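Local coordinates for protein acyl-CoA dehydrogenase (Slackia heliotrinireducens, PDB 4RM7) that is a member of the acyl-CoA dehydrogenase family, with a helical N-terminal domain, a middle domain rich in beta strands and a helical C-terminal domain, at residues 142-147 with 151-156; 101-106 with 185-190; 336-341 with 350-355; 254-259 with 356-361. All blocks are in the same frame, centred on the assembly; numbering follows the deposited sequence.

Interaction 1 of 4, residues 142-147 with 151-156; sequences THVTRE and LVMNGT
Val-144 and Met-153 face each other as a non-hydrogen-bonded pair of an antiparallel beta hairpin, and their side chains form the well-packed side of the contact. Met-153, a selenomethionine, starts out extended and then bends at its last torsion (chi3 -78°), which carries CE back to within 3.7 Å of Val-144 CG2. Next along this face, Val-144 CG1 approaches Leu-151 CB at 4.3 Å.

Backbone bonds hold the strands on either side of that pair. His-143 and Asn-154 exchange two, one of them from His-143 N to Asn-154 O (2.8 Å), and so do Thr-145 and Val-152.

The solvent side belongs to Arg-146 and Glu-147, next to the turn. Leu-151 CD2 lies alongside the aliphatic part of Arg-146, 3.9 Å from CG, while the guanidinium end binds Thr-177 O. Glu-147, exposed to solvent, merely lays its CG across Val-152 CG1 at 3.7 Å.

The hairpin is an inner part of the mixed sheet of the middle domain: strand 143-146 pairs in parallel with strand 168-175, and strand 151-161 runs antiparallel to strand 212-221. Against the face of Val-144, Leu-151 and Met-153 lies Trp-188 of strand 184-191.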
loop_
_atom_site.group_PDB
_atom_site.type_symbol
_atom_site.label_atom_id
_atom_site.label_comp_id
_atom_site.label_asym_id
_atom_site.label_seq_id
_atom_site.Cartn_x
_atom_site.Cartn_y
_atom_site.Cartn_z
ATOM N N THR A 142 -18.064 3.975 35.119
ATOM C CA THR A 142 -18.779 5.082 35.770
ATOM C C THR A 142 -20.025 4.573 36.488
ATOM O O THR A 142 -20.925 4.015 35.866
ATOM C CB THR A 142 -19.184 6.200 34.759
ATOM O OG1 THR A 142 -18.016 6.898 34.318
ATOM C CG2 THR A 142 -20.113 7.212 35.401
ATOM N N HIS A 143 -20.075 4.781 37.797
ATOM C CA HIS A 143 -21.122 4.213 38.646
ATOM C C HIS A 143 -22.023 5.264 39.281
ATOM O O HIS A 143 -21.620 6.414 39.456
ATOM C CB HIS A 143 -20.495 3.382 39.768
ATOM C CG HIS A 143 -19.687 2.220 39.285
ATOM N ND1 HIS A 143 -20.122 1.375 38.290
ATOM C CD2 HIS A 143 -18.468 1.764 39.664
ATOM C CE1 HIS A 143 -19.207 0.443 38.074
ATOM N NE2 HIS A 143 -18.197 0.657 38.895
ATOM N N VAL A 144 -23.221 4.859 39.659
ATOM C CA VAL A 144 -24.021 5.632 40.583
ATOM C C VAL A 144 -24.300 4.737 41.767
ATOM O O VAL A 144 -24.729 3.612 41.607
ATOM C CB VAL A 144 -25.332 6.113 39.968
ATOM C CG1 VAL A 144 -26.210 6.728 41.033
ATOM C CG2 VAL A 144 -25.054 7.135 38.893
ATOM N N THR A 145 -24.043 5.239 42.959
ATOM C CA THR A 145 -24.214 4.446 44.153
ATOM C C THR A 145 -24.923 5.255 45.204
ATOM O O THR A 145 -24.962 6.471 45.139
ATOM C CB THR A 145 -22.874 3.975 44.713
ATOM O OG1 THR A 145 -22.145 5.101 45.189
ATOM C CG2 THR A 145 -22.072 3.303 43.645
ATOM N N ARG A 146 -25.516 4.563 46.163
ATOM C CA ARG A 146 -26.184 5.212 47.271
ATOM C C ARG A 146 -25.221 5.280 48.431
ATOM O O ARG A 146 -24.493 4.332 48.689
ATOM C CB ARG A 146 -27.435 4.440 47.681
ATOM C CG ARG A 146 -28.532 5.324 48.248
ATOM C CD ARG A 146 -29.701 4.515 48.776
ATOM N NE ARG A 146 -30.725 4.294 47.764
ATOM C CZ ARG A 146 -30.850 3.167 47.081
ATOM N NH1 ARG A 146 -31.807 3.044 46.175
ATOM N NH2 ARG A 146 -30.014 2.166 47.303
ATOM N N GLU A 147 -25.184 6.413 49.111
ATOM C CA GLU A 147 -24.335 6.522 50.278
ATOM C C GLU A 147 -25.177 6.278 51.510
ATOM O O GLU A 147 -25.033 5.267 52.195
ATOM C CB GLU A 147 -23.742 7.917 50.347
ATOM C CG GLU A 147 -22.706 8.184 49.274
ATOM C CD GLU A 147 -21.519 8.955 49.795
ATOM O OE1 GLU A 147 -21.702 10.118 50.193
ATOM O OE2 GLU A 147 -20.411 8.394 49.802
ATOM N N LEU A 151 -27.745 9.724 46.255
ATOM C CA LEU A 151 -27.228 9.012 45.103
ATOM C C LEU A 151 -25.983 9.736 44.627
ATOM O O LEU A 151 -26.006 10.934 44.395
ATOM C CB LEU A 151 -28.266 9.003 43.992
ATOM C CG LEU A 151 -29.570 8.281 44.297
ATOM C CD1 LEU A 151 -30.477 8.254 43.084
ATOM C CD2 LEU A 151 -29.274 6.875 44.776
ATOM N N VAL A 152 -24.891 9.005 44.496
ATOM C CA VAL A 152 -23.619 9.614 44.166
ATOM C C VAL A 152 -22.945 9.011 42.933
ATOM O O VAL A 152 -22.816 7.805 42.818
ATOM C CB VAL A 152 -22.678 9.527 45.368
ATOM C CG1 VAL A 152 -22.223 8.097 45.573
ATOM C CG2 VAL A 152 -21.502 10.460 45.193
HETATM N N MSE A 153 -22.491 9.870 42.030
HETATM C CA MSE A 153 -21.918 9.422 40.770
HETATM C C MSE A 153 -20.398 9.607 40.723
HETATM O O MSE A 153 -19.878 10.660 41.101
HETATM C CB MSE A 153 -22.571 10.158 39.603
HETATM C CG MSE A 153 -21.983 9.787 38.241
HETATM SE SE MSE A 153 -22.713 10.816 36.730
HETATM C CE MSE A 153 -24.428 9.911 36.505
ATOM N N ASN A 154 -19.700 8.568 40.259
ATOM C CA ASN A 154 -18.247 8.583 40.136
ATOM C C ASN A 154 -17.811 7.920 38.847
ATOM O O ASN A 154 -18.241 6.811 38.529
ATOM C CB ASN A 154 -17.583 7.883 41.318
ATOM C CG ASN A 154 -17.611 8.716 42.578
ATOM O OD1 ASN A 154 -16.875 9.707 42.703
ATOM N ND2 ASN A 154 -18.455 8.317 43.532
ATOM N N GLY A 155 -16.953 8.611 38.108
ATOM C CA GLY A 155 -16.494 8.139 36.820
ATOM C C GLY A 155 -15.815 9.251 36.049
ATOM O O GLY A 155 -15.773 10.395 36.499
ATOM N N THR A 156 -15.281 8.904 34.884
ATOM C CA THR A 156 -14.571 9.837 34.027
ATOM C C THR A 156 -14.971 9.590 32.585
ATOM O O THR A 156 -14.845 8.477 32.074
ATOM C CB THR A 156 -13.048 9.701 34.151
ATOM O OG1 THR A 156 -12.621 10.245 35.397
ATOM C CG2 THR A 156 -12.349 10.468 33.040
#

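Interaction 2 of 4, residues 101-106 with 185-190; sequences EAFASS and FSFWMV
An aromatic cluster of Phe-103, Phe-185 and Phe-187 joins the C-terminal end of helix 90-103 to strand 184-191, a worked case of a helix end and a strand meeting through rings alone. Phe-103 sets out toward the strand and offers one ring face to Phe-187. The two rings meet edge-to-face, centroids 4.8 Å apart and planes at 58°, with the CD2-CE2 edge of Phe-187 directed into the Phe-103 face. Phe-187 CE2 stands 3.7 Å above the plane of the Phe-103 ring, over its centre, while Phe-187 CD2 leans toward the root of that ring, 3.7 Å from Phe-103 CG.

Phe-185, two residues earlier on the strand, projects from the same side of it. Its CG is anti to the backbone N (chi1 -175°), and the ring reaches Phe-103 with CE1. That atom lies 3.7 Å from Phe-103 CE1, which sits at the edge of the Phe-185 ring, near its plane; the planes of this second pair are inclined at 60°.

Leu-228 packs on both Phe-103 and Phe-187, and Phe-235 of helix 234-270 extends the cluster from Phe-185. The buried, wholly apolar contact is an interdomain seam of the acyl-CoA dehydrogenase fold, in which the helical N-terminal domain abuts the beta domain in the middle of the chain.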
loop_
_atom_site.group_PDB
_atom_site.type_symbol
_atom_site.label_atom_id
_atom_site.label_comp_id
_atom_site.label_asym_id
_atom_site.label_seq_id
_atom_site.Cartn_x
_atom_site.Cartn_y
_atom_site.Cartn_z
ATOM N N GLU A 101 -33.853 10.946 22.314
ATOM C CA GLU A 101 -35.218 10.471 22.077
ATOM C C GLU A 101 -35.372 9.008 22.454
ATOM O O GLU A 101 -36.359 8.620 23.078
ATOM C CB GLU A 101 -35.626 10.662 20.618
ATOM C CG GLU A 101 -35.943 12.099 20.233
ATOM C CD GLU A 101 -36.280 12.267 18.749
ATOM O OE1 GLU A 101 -35.999 11.357 17.941
ATOM O OE2 GLU A 101 -36.831 13.322 18.390
ATOM N N ALA A 102 -34.381 8.207 22.086
ATOM C CA ALA A 102 -34.408 6.768 22.335
ATOM C C ALA A 102 -34.494 6.422 23.816
ATOM O O ALA A 102 -35.204 5.490 24.184
ATOM C CB ALA A 102 -33.175 6.104 21.712
ATOM N N PHE A 103 -33.795 7.166 24.670
ATOM C CA PHE A 103 -33.658 6.742 26.069
ATOM C C PHE A 103 -34.508 7.518 27.070
ATOM O O PHE A 103 -34.575 7.154 28.250
ATOM C CB PHE A 103 -32.195 6.821 26.497
ATOM C CG PHE A 103 -31.367 5.698 25.979
ATOM C CD1 PHE A 103 -31.281 4.505 26.682
ATOM C CD2 PHE A 103 -30.688 5.817 24.786
ATOM C CE1 PHE A 103 -30.521 3.456 26.208
ATOM C CE2 PHE A 103 -29.930 4.769 24.305
ATOM C CZ PHE A 103 -29.847 3.589 25.019
ATOM N N ALA A 104 -35.165 8.576 26.610
ATOM C CA ALA A 104 -35.950 9.403 27.517
ATOM C C ALA A 104 -37.394 9.531 27.061
ATOM O O ALA A 104 -37.682 9.465 25.866
ATOM C CB ALA A 104 -35.320 10.777 27.651
ATOM N N SER A 105 -38.290 9.732 28.024
ATOM C CA SER A 105 -39.705 9.930 27.745
ATOM C C SER A 105 -39.940 11.173 26.918
ATOM O O SER A 105 -39.093 12.058 26.854
ATOM C CB SER A 105 -40.498 10.040 29.043
ATOM O OG SER A 105 -40.153 11.221 29.742
ATOM N N SER A 106 -41.114 11.248 26.306
ATOM C CA SER A 106 -41.466 12.399 25.494
ATOM C C SER A 106 -41.423 13.672 26.330
ATOM O O SER A 106 -40.901 14.695 25.889
ATOM C CB SER A 106 -42.843 12.199 24.881
ATOM O OG SER A 106 -42.911 10.921 24.277
ATOM N N PHE A 185 -27.308 -0.763 33.223
ATOM C CA PHE A 185 -27.119 0.385 32.354
ATOM C C PHE A 185 -28.133 1.486 32.639
ATOM O O PHE A 185 -29.303 1.209 32.897
ATOM C CB PHE A 185 -27.218 -0.029 30.895
ATOM C CG PHE A 185 -26.926 1.083 29.947
ATOM C CD1 PHE A 185 -27.950 1.705 29.256
ATOM C CD2 PHE A 185 -25.625 1.529 29.768
ATOM C CE1 PHE A 185 -27.678 2.747 28.385
ATOM C CE2 PHE A 185 -25.352 2.567 28.909
ATOM C CZ PHE A 185 -26.379 3.179 28.213
ATOM N N SER A 186 -27.681 2.736 32.583
ATOM C CA SER A 186 -28.547 3.866 32.889
ATOM C C SER A 186 -28.010 5.157 32.308
ATOM O O SER A 186 -26.795 5.323 32.160
ATOM C CB SER A 186 -28.702 4.021 34.395
ATOM O OG SER A 186 -27.506 4.511 34.971
ATOM N N PHE A 187 -28.921 6.070 31.984
ATOM C CA PHE A 187 -28.554 7.396 31.502
ATOM C C PHE A 187 -29.028 8.447 32.497
ATOM O O PHE A 187 -30.112 8.327 33.065
ATOM C CB PHE A 187 -29.151 7.676 30.122
ATOM C CG PHE A 187 -28.198 7.434 28.974
ATOM C CD1 PHE A 187 -27.113 8.279 28.760
ATOM C CD2 PHE A 187 -28.406 6.382 28.086
ATOM C CE1 PHE A 187 -26.240 8.067 27.701
ATOM C CE2 PHE A 187 -27.538 6.164 27.020
ATOM C CZ PHE A 187 -26.456 7.011 26.828
ATOM N N TRP A 188 -28.214 9.481 32.693
ATOM C CA TRP A 188 -28.523 10.552 33.630
ATOM C C TRP A 188 -28.279 11.923 33.010
ATOM O O TRP A 188 -27.182 12.200 32.528
ATOM C CB TRP A 188 -27.671 10.414 34.883
ATOM C CG TRP A 188 -27.824 9.126 35.604
ATOM C CD1 TRP A 188 -27.269 7.922 35.273
ATOM C CD2 TRP A 188 -28.558 8.913 36.815
ATOM N NE1 TRP A 188 -27.628 6.967 36.202
ATOM C CE2 TRP A 188 -28.416 7.553 37.157
ATOM C CE3 TRP A 188 -29.328 9.738 37.641
ATOM C CZ2 TRP A 188 -29.018 7.007 38.283
ATOM C CZ3 TRP A 188 -29.919 9.196 38.759
ATOM C CH2 TRP A 188 -29.764 7.842 39.071
HETATM N N MSE A 189 -29.283 12.791 33.041
HETATM C CA MSE A 189 -29.112 14.159 32.555
HETATM C C MSE A 189 -28.646 15.069 33.697
HETATM O O MSE A 189 -29.458 15.603 34.457
HETATM C CB MSE A 189 -30.418 14.679 31.943
HETATM C CG MSE A 189 -30.315 16.058 31.307
HETATM SE SE MSE A 189 -29.106 16.107 29.778
HETATM C CE MSE A 189 -30.139 15.089 28.488
ATOM N N VAL A 190 -27.334 15.242 33.817
ATOM C CA VAL A 190 -26.765 15.936 34.966
ATOM C C VAL A 190 -26.450 17.391 34.674
ATOM O O VAL A 190 -25.700 17.690 33.750
ATOM C CB VAL A 190 -25.480 15.236 35.435
ATOM C CG1 VAL A 190 -24.902 15.921 36.668
ATOM C CG2 VAL A 190 -25.753 13.766 35.704
#

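Interaction 3 of 4, residues 336-341 with 350-355; sequences DAMQIL and NRVSSI
Around Met-338 and Val-352, whose CA atoms approach to 6.2 Å, helices 336-341 and 351-355 run nearly antiparallel, their axes 9.4 Å apart and 157° from one N-to-C direction to the other. Val-352 is the central side chain, and its two methyls divide the opposing helix between them. CG1, anti to the backbone N (chi1 172°), is 3.4 Å from Met-338 CG as the two side chains slide past each other in opposite directions; the same methyl also meets Ala-337 CB at 3.9 Å. CG2 goes to Leu-341, meeting CD1 tip to tip at 3.7 Å.

Leu-341 CD1 also lies 3.5 Å from Asn-350 OD1. The same oxygen has a polar role: Asn-350 is the N-cap of its helix, and OD1 accepts from Val-352 N through an in-plane lone pair, at 3.3 Å. Val-352 thus packs across the helix pair with its side chain while its own N-H is held by the cap.

The buried pair joins helices 316-341 and 351-362. Helix 234-270 closes over it through Ala-264 on Ala-337 and Trp-267 on Leu-341, while Arg-360 of a second subunit packs on Met-338.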
loop_
_atom_site.group_PDB
_atom_site.type_symbol
_atom_site.label_atom_id
_atom_site.label_comp_id
_atom_site.label_asym_id
_atom_site.label_seq_id
_atom_site.Cartn_x
_atom_site.Cartn_y
_atom_site.Cartn_z
ATOM N N ASP A 336 -2.984 13.172 -0.913
ATOM C CA ASP A 336 -2.683 13.256 -2.347
ATOM C C ASP A 336 -3.010 14.626 -2.916
ATOM O O ASP A 336 -2.278 15.142 -3.772
ATOM C CB ASP A 336 -3.444 12.193 -3.148
ATOM C CG ASP A 336 -2.803 10.817 -3.055
ATOM O OD1 ASP A 336 -1.556 10.760 -3.010
ATOM O OD2 ASP A 336 -3.548 9.799 -3.013
ATOM N N ALA A 337 -4.110 15.209 -2.447
ATOM C CA ALA A 337 -4.441 16.582 -2.823
ATOM C C ALA A 337 -3.354 17.548 -2.365
ATOM O O ALA A 337 -2.943 18.411 -3.137
ATOM C CB ALA A 337 -5.777 16.995 -2.252
HETATM N N MSE A 338 -2.880 17.419 -1.125
HETATM C CA MSE A 338 -1.772 18.266 -0.682
HETATM C C MSE A 338 -0.575 18.109 -1.593
HETATM O O MSE A 338 0.052 19.095 -1.957
HETATM C CB MSE A 338 -1.331 17.944 0.737
HETATM C CG MSE A 338 -2.229 18.466 1.823
HETATM SE SE MSE A 338 -1.689 17.712 3.534
HETATM C CE MSE A 338 0.134 18.415 3.474
ATOM N N GLN A 339 -0.258 16.870 -1.966
ATOM C CA GLN A 339 0.947 16.632 -2.748
ATOM C C GLN A 339 0.840 17.317 -4.108
ATOM O O GLN A 339 1.814 17.880 -4.597
ATOM C CB GLN A 339 1.213 15.131 -2.917
ATOM C CG GLN A 339 2.657 14.826 -3.314
ATOM C CD GLN A 339 3.640 15.128 -2.185
ATOM O OE1 GLN A 339 3.233 15.288 -1.032
ATOM N NE2 GLN A 339 4.938 15.201 -2.511
ATOM N N ILE A 340 -0.355 17.300 -4.689
ATOM C CA ILE A 340 -0.600 17.975 -5.943
ATOM C C ILE A 340 -0.493 19.496 -5.827
ATOM O O ILE A 340 0.039 20.133 -6.731
ATOM C CB ILE A 340 -1.979 17.596 -6.526
ATOM C CG1 ILE A 340 -1.967 16.149 -7.021
ATOM C CG2 ILE A 340 -2.317 18.459 -7.695
ATOM C CD1 ILE A 340 -3.355 15.581 -7.223
ATOM N N LEU A 341 -0.973 20.086 -4.734
ATOM C CA LEU A 341 -0.884 21.548 -4.576
ATOM C C LEU A 341 0.542 22.003 -4.282
ATOM O O LEU A 341 0.845 23.184 -4.379
ATOM C CB LEU A 341 -1.797 22.058 -3.468
ATOM C CG LEU A 341 -3.292 21.756 -3.481
ATOM C CD1 LEU A 341 -3.951 22.477 -2.343
ATOM C CD2 LEU A 341 -3.930 22.190 -4.731
ATOM N N ASN A 350 -4.256 27.056 3.700
ATOM C CA ASN A 350 -4.906 26.134 2.768
ATOM C C ASN A 350 -5.841 25.118 3.421
ATOM O O ASN A 350 -5.467 24.427 4.372
ATOM C CB ASN A 350 -3.863 25.378 1.972
ATOM C CG ASN A 350 -4.313 25.122 0.578
ATOM O OD1 ASN A 350 -5.182 24.273 0.346
ATOM N ND2 ASN A 350 -3.758 25.881 -0.375
ATOM N N ARG A 351 -7.061 25.018 2.912
ATOM C CA ARG A 351 -8.030 24.172 3.577
ATOM C C ARG A 351 -7.697 22.699 3.396
ATOM O O ARG A 351 -8.085 21.891 4.225
ATOM C CB ARG A 351 -9.451 24.472 3.098
ATOM C CG ARG A 351 -9.798 24.025 1.712
ATOM C CD ARG A 351 -11.246 24.412 1.411
ATOM N NE ARG A 351 -11.721 23.775 0.187
ATOM C CZ ARG A 351 -12.994 23.739 -0.191
ATOM N NH1 ARG A 351 -13.945 24.277 0.570
ATOM N NH2 ARG A 351 -13.317 23.152 -1.329
ATOM N N VAL A 352 -6.943 22.351 2.356
ATOM C CA VAL A 352 -6.582 20.947 2.142
ATOM C C VAL A 352 -5.790 20.361 3.331
ATOM O O VAL A 352 -5.995 19.216 3.724
ATOM C CB VAL A 352 -5.793 20.758 0.818
ATOM C CG1 VAL A 352 -5.273 19.375 0.732
ATOM C CG2 VAL A 352 -6.714 20.934 -0.361
ATOM N N SER A 353 -4.921 21.155 3.934
ATOM C CA SER A 353 -4.180 20.708 5.111
ATOM C C SER A 353 -5.064 20.560 6.368
ATOM O O SER A 353 -4.776 19.726 7.221
ATOM C CB SER A 353 -3.012 21.666 5.396
ATOM O OG SER A 353 -3.454 23.005 5.565
ATOM N N SER A 354 -6.124 21.359 6.494
ATOM C CA SER A 354 -7.098 21.149 7.566
ATOM C C SER A 354 -7.889 19.890 7.293
ATOM O O SER A 354 -8.137 19.091 8.194
ATOM C CB SER A 354 -8.072 22.309 7.696
ATOM O OG SER A 354 -7.416 23.535 7.499
ATOM N N ILE A 355 -8.305 19.721 6.042
ATOM C CA ILE A 355 -9.075 18.556 5.663
ATOM C C ILE A 355 -8.304 17.282 5.993
ATOM O O ILE A 355 -8.841 16.336 6.552
ATOM C CB ILE A 355 -9.408 18.599 4.183
ATOM C CG1 ILE A 355 -10.437 19.705 3.928
ATOM C CG2 ILE A 355 -9.881 17.203 3.679
ATOM C CD1 ILE A 355 -10.668 19.978 2.435
#

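Interaction 4 of 4, residues 254-259 with 356-361; sequences LGEAQA and WQDCRG
Glu-256 and Asp-358 bring two carboxyl groups together inside the helical bundle of the C-terminal domain, where helices 254-259 and 356-361 pack nearly antiparallel at 154° with axes 9.8 Å apart.

Glu-256 can be followed outward atom by atom. CB, directed at the other helix, comes to 4.2 Å from Cys-359 SG. CG lies anti to the carbonyl carbon (chi1 -65°), and beyond it the chain stays extended, which delivers the carboxyl group beside Asp-358. CD is 3.5 Å from Asp-358 OD2. Of the two terminal oxygens, OE1 rests by the aliphatic CB of Asp-358, at 3.5 Å, and is hydrogen-bonded to Tyr-362 OH. OE2 approaches Asp-358 OD2 to 2.6 Å, with the carboxyl planes turned 54° from each other.

Two buried acid groups thus lie side by side, and their mutual influence may raise the affinity of one for a proton; their exact separation is uncertain at this resolution. The remaining oxygens are occupied elsewhere: as Tyr-362 serves Glu-256 OE1, so Gln-207 N serves Asp-358 OD1.

Around the pair, Ser-81 of helix 70-84 packs on Glu-256, and Ala-330 and Thr-331 of helix 316-341 cover Cys-359. On the far side of helix 351-362, Trp-356 stacks on Trp-356 of a second subunit. Beside the carboxyl pair the contact between the two segments runs through Cys-359 SG, which lies 4.5 Å from Ala-257 N.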
loop_
_atom_site.group_PDB
_atom_site.type_symbol
_atom_site.label_atom_id
_atom_site.label_comp_id
_atom_site.label_asym_id
_atom_site.label_seq_id
_atom_site.Cartn_x
_atom_site.Cartn_y
_atom_site.Cartn_z
ATOM N N LEU A 254 -16.269 11.717 3.625
ATOM C CA LEU A 254 -16.458 11.700 2.188
ATOM C C LEU A 254 -16.583 13.130 1.648
ATOM O O LEU A 254 -15.958 13.515 0.656
ATOM C CB LEU A 254 -17.699 10.888 1.857
ATOM C CG LEU A 254 -18.246 10.962 0.439
ATOM C CD1 LEU A 254 -17.210 10.444 -0.567
ATOM C CD2 LEU A 254 -19.567 10.191 0.360
ATOM N N GLY A 255 -17.405 13.911 2.320
ATOM C CA GLY A 255 -17.620 15.282 1.936
ATOM C C GLY A 255 -16.331 16.072 1.968
ATOM O O GLY A 255 -16.012 16.772 1.008
ATOM N N GLU A 256 -15.589 15.980 3.066
ATOM C CA GLU A 256 -14.372 16.768 3.178
ATOM C C GLU A 256 -13.360 16.306 2.127
ATOM O O GLU A 256 -12.710 17.130 1.480
ATOM C CB GLU A 256 -13.777 16.666 4.577
ATOM C CG GLU A 256 -14.648 17.252 5.657
ATOM C CD GLU A 256 -13.860 17.545 6.924
ATOM O OE1 GLU A 256 -14.119 16.903 7.967
ATOM O OE2 GLU A 256 -12.982 18.429 6.881
ATOM N N ALA A 257 -13.231 14.987 1.974
ATOM C CA ALA A 257 -12.345 14.411 0.977
ATOM C C ALA A 257 -12.709 14.936 -0.410
ATOM O O ALA A 257 -11.849 15.273 -1.225
ATOM C CB ALA A 257 -12.421 12.861 1.013
ATOM N N GLN A 258 -14.002 15.026 -0.662
ATOM C CA GLN A 258 -14.467 15.502 -1.948
ATOM C C GLN A 258 -14.033 16.962 -2.175
ATOM O O GLN A 258 -13.751 17.360 -3.310
ATOM C CB GLN A 258 -15.988 15.352 -2.035
ATOM C CG GLN A 258 -16.571 15.815 -3.341
ATOM C CD GLN A 258 -16.088 14.977 -4.500
ATOM O OE1 GLN A 258 -16.443 13.815 -4.607
ATOM N NE2 GLN A 258 -15.275 15.565 -5.380
ATOM N N ALA A 259 -13.975 17.747 -1.093
ATOM C CA ALA A 259 -13.595 19.159 -1.174
ATOM C C ALA A 259 -12.116 19.289 -1.527
ATOM O O ALA A 259 -11.729 20.137 -2.335
ATOM C CB ALA A 259 -13.892 19.868 0.131
ATOM N N TRP A 356 -7.027 17.281 5.659
ATOM C CA TRP A 356 -6.163 16.140 5.902
ATOM C C TRP A 356 -6.131 15.808 7.385
ATOM O O TRP A 356 -6.234 14.658 7.785
ATOM C CB TRP A 356 -4.765 16.455 5.375
ATOM C CG TRP A 356 -3.735 15.460 5.658
ATOM C CD1 TRP A 356 -3.669 14.177 5.166
ATOM C CD2 TRP A 356 -2.548 15.654 6.444
ATOM N NE1 TRP A 356 -2.520 13.562 5.624
ATOM C CE2 TRP A 356 -1.813 14.444 6.402
ATOM C CE3 TRP A 356 -2.040 16.725 7.187
ATOM C CZ2 TRP A 356 -0.597 14.281 7.071
ATOM C CZ3 TRP A 356 -0.838 16.559 7.867
ATOM C CH2 TRP A 356 -0.134 15.344 7.807
ATOM N N GLN A 357 -5.985 16.836 8.199
ATOM C CA GLN A 357 -6.010 16.669 9.641
ATOM C C GLN A 357 -7.364 16.188 10.156
ATOM O O GLN A 357 -7.413 15.301 10.992
ATOM C CB GLN A 357 -5.624 17.979 10.313
ATOM C CG GLN A 357 -4.170 18.357 10.070
ATOM C CD GLN A 357 -3.828 19.739 10.597
ATOM O OE1 GLN A 357 -4.672 20.637 10.672
ATOM N NE2 GLN A 357 -2.585 19.917 10.957
ATOM N N ASP A 358 -8.449 16.782 9.666
ATOM C CA ASP A 358 -9.799 16.325 10.002
ATOM C C ASP A 358 -9.947 14.843 9.699
ATOM O O ASP A 358 -10.377 14.043 10.551
ATOM C CB ASP A 358 -10.878 17.093 9.224
ATOM C CG ASP A 358 -10.984 18.550 9.632
ATOM O OD1 ASP A 358 -10.541 18.917 10.743
ATOM O OD2 ASP A 358 -11.527 19.337 8.831
ATOM N N CYS A 359 -9.603 14.462 8.475
ATOM C CA CYS A 359 -9.856 13.083 8.062
ATOM C C CYS A 359 -9.050 12.082 8.891
ATOM O O CYS A 359 -9.545 11.015 9.226
ATOM C CB CYS A 359 -9.577 12.927 6.586
ATOM S SG CYS A 359 -10.826 13.783 5.561
ATOM N N ARG A 360 -7.831 12.451 9.273
ATOM C CA ARG A 360 -7.025 11.595 10.137
ATOM C C ARG A 360 -7.749 11.330 11.439
ATOM O O ARG A 360 -7.650 10.243 11.983
ATOM C CB ARG A 360 -5.663 12.226 10.431
ATOM C CG ARG A 360 -4.742 11.339 11.264
ATOM C CD ARG A 360 -4.263 10.152 10.441
ATOM N NE ARG A 360 -3.557 9.114 11.214
ATOM C CZ ARG A 360 -4.132 8.311 12.109
ATOM N NH1 ARG A 360 -5.427 8.439 12.391
ATOM N NH2 ARG A 360 -3.406 7.399 12.746
ATOM N N GLY A 361 -8.478 12.329 11.924
ATOM C CA GLY A 361 -9.248 12.219 13.156
ATOM C C GLY A 361 -10.434 11.265 13.050
ATOM O O GLY A 361 -10.794 10.572 13.995
#

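How the interactions relate
Two pairs of contacts emerge, on opposite sides of the chain's centre. Interactions 1 and 2 share the sheet of the middle domain and touch through Trp-188, whose CG lies 3.6 Å from Met-153 CE; along the chain the hairpin is nested inside the longer loop that interaction 2 closes. Interactions 3 and 4 share helix 351-362, their centres about 10 Å apart, and meet where Met-338 SE comes to 3.7 Å from Trp-356 CD2 and Ile-355 CG2 reaches Glu-256 O. Both of these also touch a second subunit, whereas interactions 1 and 2 touch no other chain. The nearest atoms of interactions 1 and 4 remain about 19 Å apart.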